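Telomerase reverse transcriptase (Takifugu rubripes, PDB 4LMO) elongates telomeres as the reverse transcriptase of telomerase, copying a template within the enzyme's RNA, and is represented here by its RNA-binding domain. Local coordinates at residues 51-55 and 56-60; 132-135 and 136-140; 222-225 and 226-229. All blocks are in the same frame, centred on the assembly; numbering follows the deposited sequence.

Contact 1: 51-55 and 56-60; sequences GVLYL and NGLER
Leu-53 and Leu-58 close off a short 3-10 turn in a Schellman motif, with Gly-57 at the residue of positive phi. Hydrogen bonds carry most of it. Leu-53 O takes two donors from opposite faces of its carbonyl plane: Leu-58 N at 3.1 Å, nearly straight and moderately tilted, and Asn-56 N at 2.9 Å, well above the plane. Gly-57 N adds the companion bond to Tyr-54 O at 3.3 Å. At a phi of 111° any side chain at Gly-57 would jam against the carbonyl O of Asn-56. One water donates to both Tyr-54 O and Leu-58 O, bridging the turn to the extended chain that leaves it.

The apolar part is the usual partner of this motif: Leu-58 lays its CD2 3.8 Å from Leu-53 CB, its CG being anti to the backbone N (chi1 -171°). On the other flank the Asn-56 side chain crosses that of Leu-53 obliquely, with Asn-56 ND2 3.8 Å from Leu-53 CD2.

The turn follows helix 40-48 and leans back on it. Tyr-54 OH is hydrogen-bonded to Asp-42 of that helix and its ring makes a cation-pi contact with Lys-29, while Leu-55 touches Ile-46 and pairs by backbone with Lys-30 in strand 29-30.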
loop_
_atom_site.group_PDB
_atom_site.type_symbol
_atom_site.label_atom_id
_atom_site.label_comp_id
_atom_site.label_asym_id
_atom_site.label_seq_id
_atom_site.Cartn_x
_atom_site.Cartn_y
_atom_site.Cartn_z
ATOM N N GLY A 51 -1.525 -14.652 5.467
ATOM C CA GLY A 51 -0.853 -13.786 4.504
ATOM C C GLY A 51 -1.732 -13.548 3.290
ATOM O O GLY A 51 -2.927 -13.843 3.325
ATOM N N VAL A 52 -1.139 -13.028 2.215
ATOM C CA VAL A 52 -1.880 -12.703 0.985
ATOM C C VAL A 52 -2.546 -13.906 0.309
ATOM O O VAL A 52 -3.578 -13.755 -0.348
ATOM C CB VAL A 52 -1.014 -11.945 -0.056
ATOM C CG1 VAL A 52 -0.767 -10.515 0.392
ATOM C CG2 VAL A 52 0.304 -12.660 -0.320
ATOM N N LEU A 53 -1.965 -15.093 0.484
ATOM C CA LEU A 53 -2.458 -16.311 -0.170
ATOM C C LEU A 53 -3.778 -16.814 0.416
ATOM O O LEU A 53 -4.401 -17.733 -0.129
ATOM C CB LEU A 53 -1.394 -17.415 -0.159
ATOM C CG LEU A 53 -0.120 -17.139 -0.970
ATOM C CD1 LEU A 53 0.953 -18.180 -0.678
ATOM C CD2 LEU A 53 -0.414 -17.068 -2.464
ATOM N N TYR A 54 -4.197 -16.200 1.521
ATOM C CA TYR A 54 -5.520 -16.425 2.087
ATOM C C TYR A 54 -6.600 -16.150 1.037
ATOM O O TYR A 54 -7.634 -16.820 1.014
ATOM C CB TYR A 54 -5.724 -15.545 3.327
ATOM C CG TYR A 54 -7.139 -15.533 3.854
ATOM C CD1 TYR A 54 -7.616 -16.570 4.655
ATOM C CD2 TYR A 54 -8.005 -14.486 3.545
ATOM C CE1 TYR A 54 -8.919 -16.565 5.132
ATOM C CE2 TYR A 54 -9.306 -14.470 4.018
ATOM C CZ TYR A 54 -9.758 -15.509 4.810
ATOM O OH TYR A 54 -11.051 -15.489 5.276
ATOM N N LEU A 55 -6.342 -15.173 0.168
ATOM C CA LEU A 55 -7.239 -14.830 -0.935
ATOM C C LEU A 55 -7.369 -15.957 -1.961
ATOM O O LEU A 55 -8.352 -16.024 -2.703
ATOM C CB LEU A 55 -6.775 -13.540 -1.626
ATOM C CG LEU A 55 -6.867 -12.232 -0.828
ATOM C CD1 LEU A 55 -6.167 -11.088 -1.547
ATOM C CD2 LEU A 55 -8.315 -11.875 -0.546
ATOM N N ASN A 56 -6.378 -16.843 -1.987
ATOM C CA ASN A 56 -6.339 -17.947 -2.945
ATOM C C ASN A 56 -6.715 -19.298 -2.338
ATOM O O ASN A 56 -6.643 -20.329 -3.010
ATOM C CB ASN A 56 -4.967 -18.009 -3.612
ATOM C CG ASN A 56 -4.668 -16.769 -4.431
ATOM O OD1 ASN A 56 -5.296 -16.524 -5.462
ATOM N ND2 ASN A 56 -3.705 -15.977 -3.973
ATOM N N GLY A 57 -7.115 -19.282 -1.070
ATOM C CA GLY A 57 -7.619 -20.474 -0.401
ATOM C C GLY A 57 -6.736 -21.056 0.687
ATOM O O GLY A 57 -7.070 -22.087 1.259
ATOM N N LEU A 58 -5.611 -20.405 0.980
ATOM C CA LEU A 58 -4.697 -20.903 2.009
ATOM C C LEU A 58 -5.332 -20.813 3.391
ATOM O O LEU A 58 -5.842 -19.762 3.786
ATOM C CB LEU A 58 -3.359 -20.159 1.973
ATOM C CG LEU A 58 -2.216 -20.698 2.845
ATOM C CD1 LEU A 58 -1.752 -22.079 2.397
ATOM C CD2 LEU A 58 -1.053 -19.718 2.837
ATOM N N GLU A 59 -5.309 -21.927 4.112
ATOM C CA GLU A 59 -5.945 -22.007 5.422
ATOM C C GLU A 59 -4.988 -22.498 6.498
ATOM O O GLU A 59 -4.193 -23.414 6.275
ATOM C CB GLU A 59 -7.192 -22.897 5.370
ATOM C CG GLU A 59 -8.364 -22.269 4.628
ATOM C CD GLU A 59 -9.579 -23.177 4.543
ATOM O OE1 GLU A 59 -9.418 -24.391 4.281
ATOM O OE2 GLU A 59 -10.705 -22.668 4.725
ATOM N N ARG A 60 -5.066 -21.866 7.662
ATOM C CA ARG A 60 -4.322 -22.307 8.833
ATOM C C ARG A 60 -5.185 -22.210 10.089
ATOM O O ARG A 60 -6.094 -21.377 10.171
ATOM C CB ARG A 60 -3.010 -21.525 8.983
ATOM C CG ARG A 60 -3.133 -20.118 9.559
ATOM C CD ARG A 60 -1.766 -19.552 9.911
ATOM N NE ARG A 60 -1.013 -20.477 10.756
ATOM C CZ ARG A 60 0.237 -20.292 11.167
ATOM N NH1 ARG A 60 0.910 -19.201 10.820
ATOM N NH2 ARG A 60 0.815 -21.206 11.934
HETATM O O HOH W 1 -8.517 -19.107 2.738
#

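Contact 2: 132-135 and 136-140; sequences AVIP and QELWG
Ile-134 sets its CG2 methyl over one face of the Trp-139 indole, 3.6 Å above the plane and shifted toward the rim. It is an off-centre CH-pi contact, 4.2 Å from the centroid of the five-membered ring, and the two side chains cross at about a right angle. With CG2 anti to the backbone N, the methyl also comes within 3.8 Å of Trp-139 NE1. Beside this, Pro-135 and Leu-138 lie alongside each other and point the same way, CD to CD1 at 3.8 Å.

One backbone bond joins the two halves of the bend: Leu-138 N donates to Pro-135 O at 3.1 Å, from above the carbonyl plane. Trp-139 N then bonds to Gln-136 O, so a single weakly bonded turn presents both side chains. An alanine in place of Trp-139 would probably leave a gap beneath the Ile-134 methyl and deprive that side chain of its aromatic partner.

Further out, Leu-208 of helix 191-220 touches both Ile-134 and Trp-139, Leu-79 of helix 73-85 packs on Ile-134 and Pro-135, and Trp-180 NE1 holds Leu-138 O. This is a helix-to-helix junction of the mainly helical RNA-binding domain: Ile-134 and Pro-135, both extended, link helix 119-133 to the short helix 136-139.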
loop_
_atom_site.group_PDB
_atom_site.type_symbol
_atom_site.label_atom_id
_atom_site.label_comp_id
_atom_site.label_asym_id
_atom_site.label_seq_id
_atom_site.Cartn_x
_atom_site.Cartn_y
_atom_site.Cartn_z
ATOM N N ALA A 132 -6.470 8.995 4.847
ATOM C CA ALA A 132 -7.845 8.764 4.398
ATOM C C ALA A 132 -8.341 7.340 4.671
ATOM O O ALA A 132 -9.546 7.119 4.823
ATOM C CB ALA A 132 -7.985 9.099 2.921
ATOM N N VAL A 133 -7.414 6.387 4.740
ATOM C CA VAL A 133 -7.772 4.968 4.834
ATOM C C VAL A 133 -7.588 4.376 6.240
ATOM O O VAL A 133 -8.479 3.685 6.739
ATOM C CB VAL A 133 -7.038 4.124 3.761
ATOM C CG1 VAL A 133 -7.359 2.642 3.903
ATOM C CG2 VAL A 133 -7.406 4.605 2.362
ATOM N N ILE A 134 -6.450 4.648 6.877
ATOM C CA ILE A 134 -6.131 4.021 8.164
ATOM C C ILE A 134 -6.856 4.711 9.322
ATOM O O ILE A 134 -6.590 5.884 9.601
ATOM C CB ILE A 134 -4.607 3.980 8.441
ATOM C CG1 ILE A 134 -3.817 3.467 7.221
ATOM C CG2 ILE A 134 -4.302 3.165 9.693
ATOM C CD1 ILE A 134 -4.262 2.131 6.657
ATOM N N PRO A 135 -7.775 3.986 9.998
ATOM C CA PRO A 135 -8.474 4.561 11.152
ATOM C C PRO A 135 -7.482 5.007 12.224
ATOM O O PRO A 135 -6.528 4.284 12.521
ATOM C CB PRO A 135 -9.335 3.399 11.660
ATOM C CG PRO A 135 -9.508 2.508 10.476
ATOM C CD PRO A 135 -8.210 2.602 9.732
ATOM N N GLN A 136 -7.713 6.195 12.780
ATOM C CA GLN A 136 -6.783 6.833 13.717
ATOM C C GLN A 136 -6.458 5.986 14.952
ATOM O O GLN A 136 -5.317 5.991 15.422
ATOM C CB GLN A 136 -7.293 8.230 14.113
ATOM C CG GLN A 136 -6.554 8.923 15.262
ATOM C CD GLN A 136 -5.074 9.166 14.995
ATOM O OE1 GLN A 136 -4.650 9.356 13.852
ATOM N NE2 GLN A 136 -4.278 9.172 16.061
ATOM N N GLU A 137 -7.445 5.252 15.462
ATOM C CA GLU A 137 -7.239 4.428 16.654
ATOM C C GLU A 137 -6.232 3.292 16.453
ATOM O O GLU A 137 -5.671 2.780 17.426
ATOM C CB GLU A 137 -8.563 3.911 17.240
ATOM C CG GLU A 137 -9.604 3.463 16.228
ATOM C CD GLU A 137 -10.630 4.538 15.901
ATOM O OE1 GLU A 137 -11.769 4.444 16.411
ATOM O OE2 GLU A 137 -10.304 5.475 15.139
ATOM N N LEU A 138 -5.996 2.912 15.195
ATOM C CA LEU A 138 -5.002 1.891 14.863
ATOM C C LEU A 138 -3.566 2.371 15.059
ATOM O O LEU A 138 -2.676 1.568 15.358
ATOM C CB LEU A 138 -5.192 1.370 13.435
ATOM C CG LEU A 138 -6.251 0.295 13.178
ATOM C CD1 LEU A 138 -6.310 -0.039 11.696
ATOM C CD2 LEU A 138 -5.990 -0.968 13.988
ATOM N N TRP A 139 -3.346 3.675 14.886
ATOM C CA TRP A 139 -2.038 4.289 15.131
ATOM C C TRP A 139 -1.654 4.230 16.583
ATOM O O TRP A 139 -0.475 4.128 16.914
ATOM C CB TRP A 139 -2.009 5.737 14.647
ATOM C CG TRP A 139 -2.122 5.896 13.149
ATOM C CD1 TRP A 139 -3.148 6.513 12.437
ATOM C CD2 TRP A 139 -1.175 5.429 12.124
ATOM N NE1 TRP A 139 -2.907 6.464 11.089
ATOM C CE2 TRP A 139 -1.744 5.826 10.830
ATOM C CE3 TRP A 139 0.039 4.750 12.147
ATOM C CZ2 TRP A 139 -1.108 5.546 9.629
ATOM C CZ3 TRP A 139 0.673 4.474 10.928
ATOM C CH2 TRP A 139 0.111 4.865 9.701
ATOM N N GLY A 140 -2.652 4.292 17.461
ATOM C CA GLY A 140 -2.422 4.256 18.905
ATOM C C GLY A 140 -2.292 5.643 19.505
ATOM O O GLY A 140 -2.889 5.932 20.543
#

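Contact 3: 222-225 and 226-229; sequences YATE and SMGQ
Thr-224 has OG1 anti to its own backbone N (chi1 -172°), which puts the CG2 methyl between N and the carbonyl carbon and aims it at Met-227. The methionine meets it by folding back: its chain bends at both chi2 (-105°) and chi3 (98°), and CE curls round toward the strand. The setting is a beta hairpin, in which strand 221-224 pairs antiparallel with strand 234-237 and residues 225-229 begin the long connection between them. It probably corresponds to the hairpin of the T motif known from other telomerase RNA-binding domains.

The contact is slight. Thr-224 and Met-227 cross at about a right angle and meet methyl to methyl. No hydrogen bond joins the two segments; Thr-224 OG1 stands 3.9 Å from Ser-226 OG. Glu-225, exposed, starts its side chain away from residues 226-229. The peptide bonds on both sides of Met-227 are modelled cis, which is unusual without proline and at this resolution should be treated as doubtful.

Across the hairpin, Thr-224 is paired by backbone with Arg-234, and Met-227 touches both Arg-234 and Tyr-236. Leu-113, from a loop outside the hairpin, also touches Met-227. Between the two segments the closest approach of side chain to side chain is Thr-224 CG2 to Met-227 CE, 3.8 Å.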
loop_
_atom_site.group_PDB
_atom_site.type_symbol
_atom_site.label_atom_id
_atom_site.label_comp_id
_atom_site.label_asym_id
_atom_site.label_seq_id
_atom_site.Cartn_x
_atom_site.Cartn_y
_atom_site.Cartn_z
ATOM N N TYR A 222 5.261 3.800 -12.276
ATOM C CA TYR A 222 6.297 2.914 -12.775
ATOM C C TYR A 222 7.646 3.605 -12.646
ATOM O O TYR A 222 7.867 4.673 -13.218
ATOM C CB TYR A 222 6.044 2.485 -14.225
ATOM C CG TYR A 222 7.035 1.449 -14.716
ATOM C CD1 TYR A 222 6.770 0.087 -14.591
ATOM C CD2 TYR A 222 8.252 1.832 -15.283
ATOM C CE1 TYR A 222 7.678 -0.863 -15.028
ATOM C CE2 TYR A 222 9.167 0.888 -15.724
ATOM C CZ TYR A 222 8.875 -0.456 -15.596
ATOM O OH TYR A 222 9.785 -1.393 -16.038
ATOM N N ALA A 223 8.539 2.990 -11.882
ATOM C CA ALA A 223 9.881 3.519 -11.700
ATOM C C ALA A 223 10.845 2.914 -12.713
ATOM O O ALA A 223 10.794 1.716 -12.992
ATOM C CB ALA A 223 10.365 3.271 -10.281
ATOM N N THR A 224 11.713 3.762 -13.259
ATOM C CA THR A 224 12.749 3.343 -14.201
ATOM C C THR A 224 14.093 3.981 -13.830
ATOM O O THR A 224 14.132 5.027 -13.179
ATOM C CB THR A 224 12.355 3.656 -15.665
ATOM O OG1 THR A 224 13.300 3.060 -16.560
ATOM C CG2 THR A 224 12.287 5.163 -15.922
ATOM N N GLU A 225 15.187 3.345 -14.246
ATOM C CA GLU A 225 16.536 3.738 -13.817
ATOM C C GLU A 225 17.288 4.616 -14.816
ATOM O O GLU A 225 18.489 4.849 -14.661
ATOM C CB GLU A 225 17.375 2.495 -13.487
ATOM C CG GLU A 225 17.548 1.526 -14.650
ATOM C CD GLU A 225 18.327 0.276 -14.283
ATOM O OE1 GLU A 225 18.690 0.102 -13.097
ATOM O OE2 GLU A 225 18.573 -0.546 -15.190
ATOM N N SER A 226 16.585 5.103 -15.832
ATOM C CA SER A 226 17.203 5.924 -16.871
ATOM C C SER A 226 17.293 7.405 -16.423
ATOM O O SER A 226 17.527 7.655 -15.239
ATOM C CB SER A 226 16.465 5.719 -18.194
ATOM O OG SER A 226 16.361 4.345 -18.522
ATOM N N MET A 227 17.124 8.391 -17.309
ATOM C CA MET A 227 16.779 8.225 -18.724
ATOM C C MET A 227 17.960 8.431 -19.696
ATOM O O MET A 227 18.230 7.551 -20.515
ATOM C CB MET A 227 15.589 9.125 -19.099
ATOM C CG MET A 227 14.245 8.693 -18.525
ATOM S SD MET A 227 13.151 7.915 -19.735
ATOM C CE MET A 227 13.417 6.171 -19.440
ATOM N N GLY A 228 18.667 9.564 -19.625
ATOM C CA GLY A 228 18.424 10.638 -18.659
ATOM C C GLY A 228 19.441 10.638 -17.535
ATOM O O GLY A 228 19.149 11.089 -16.426
ATOM N N GLN A 229 20.629 10.112 -17.836
ATOM C CA GLN A 229 21.800 10.131 -16.941
ATOM C C GLN A 229 21.850 9.000 -15.911
ATOM O O GLN A 229 20.832 8.385 -15.584
ATOM C CB GLN A 229 21.988 11.500 -16.260
ATOM C CG GLN A 229 22.161 12.676 -17.216
ATOM C CD GLN A 229 23.321 12.501 -18.182
ATOM O OE1 GLN A 229 24.424 12.117 -17.789
ATOM N NE2 GLN A 229 23.078 12.795 -19.454
#

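How the contacts relate
The three contacts follow one another along the chain, each complete before the next begins, and none touches another. All lie in the RNA-binding domain. Contact 1 is in the connection between helix 40-48 and helix 67-70, its centre about 25 Å from that of contact 2 and about 35 Å from that of contact 3. Contacts 2 and 3 sit on opposite sides of the chain's centre, their centres about 35 Å apart. Helix 191-220 links them: it packs against contact 2 and continues directly into the strand of contact 3. They are thus separate local features of a mainly helical domain, interspersed in sequence with residues 65-70 and 171-196, which probably meet the template RNA.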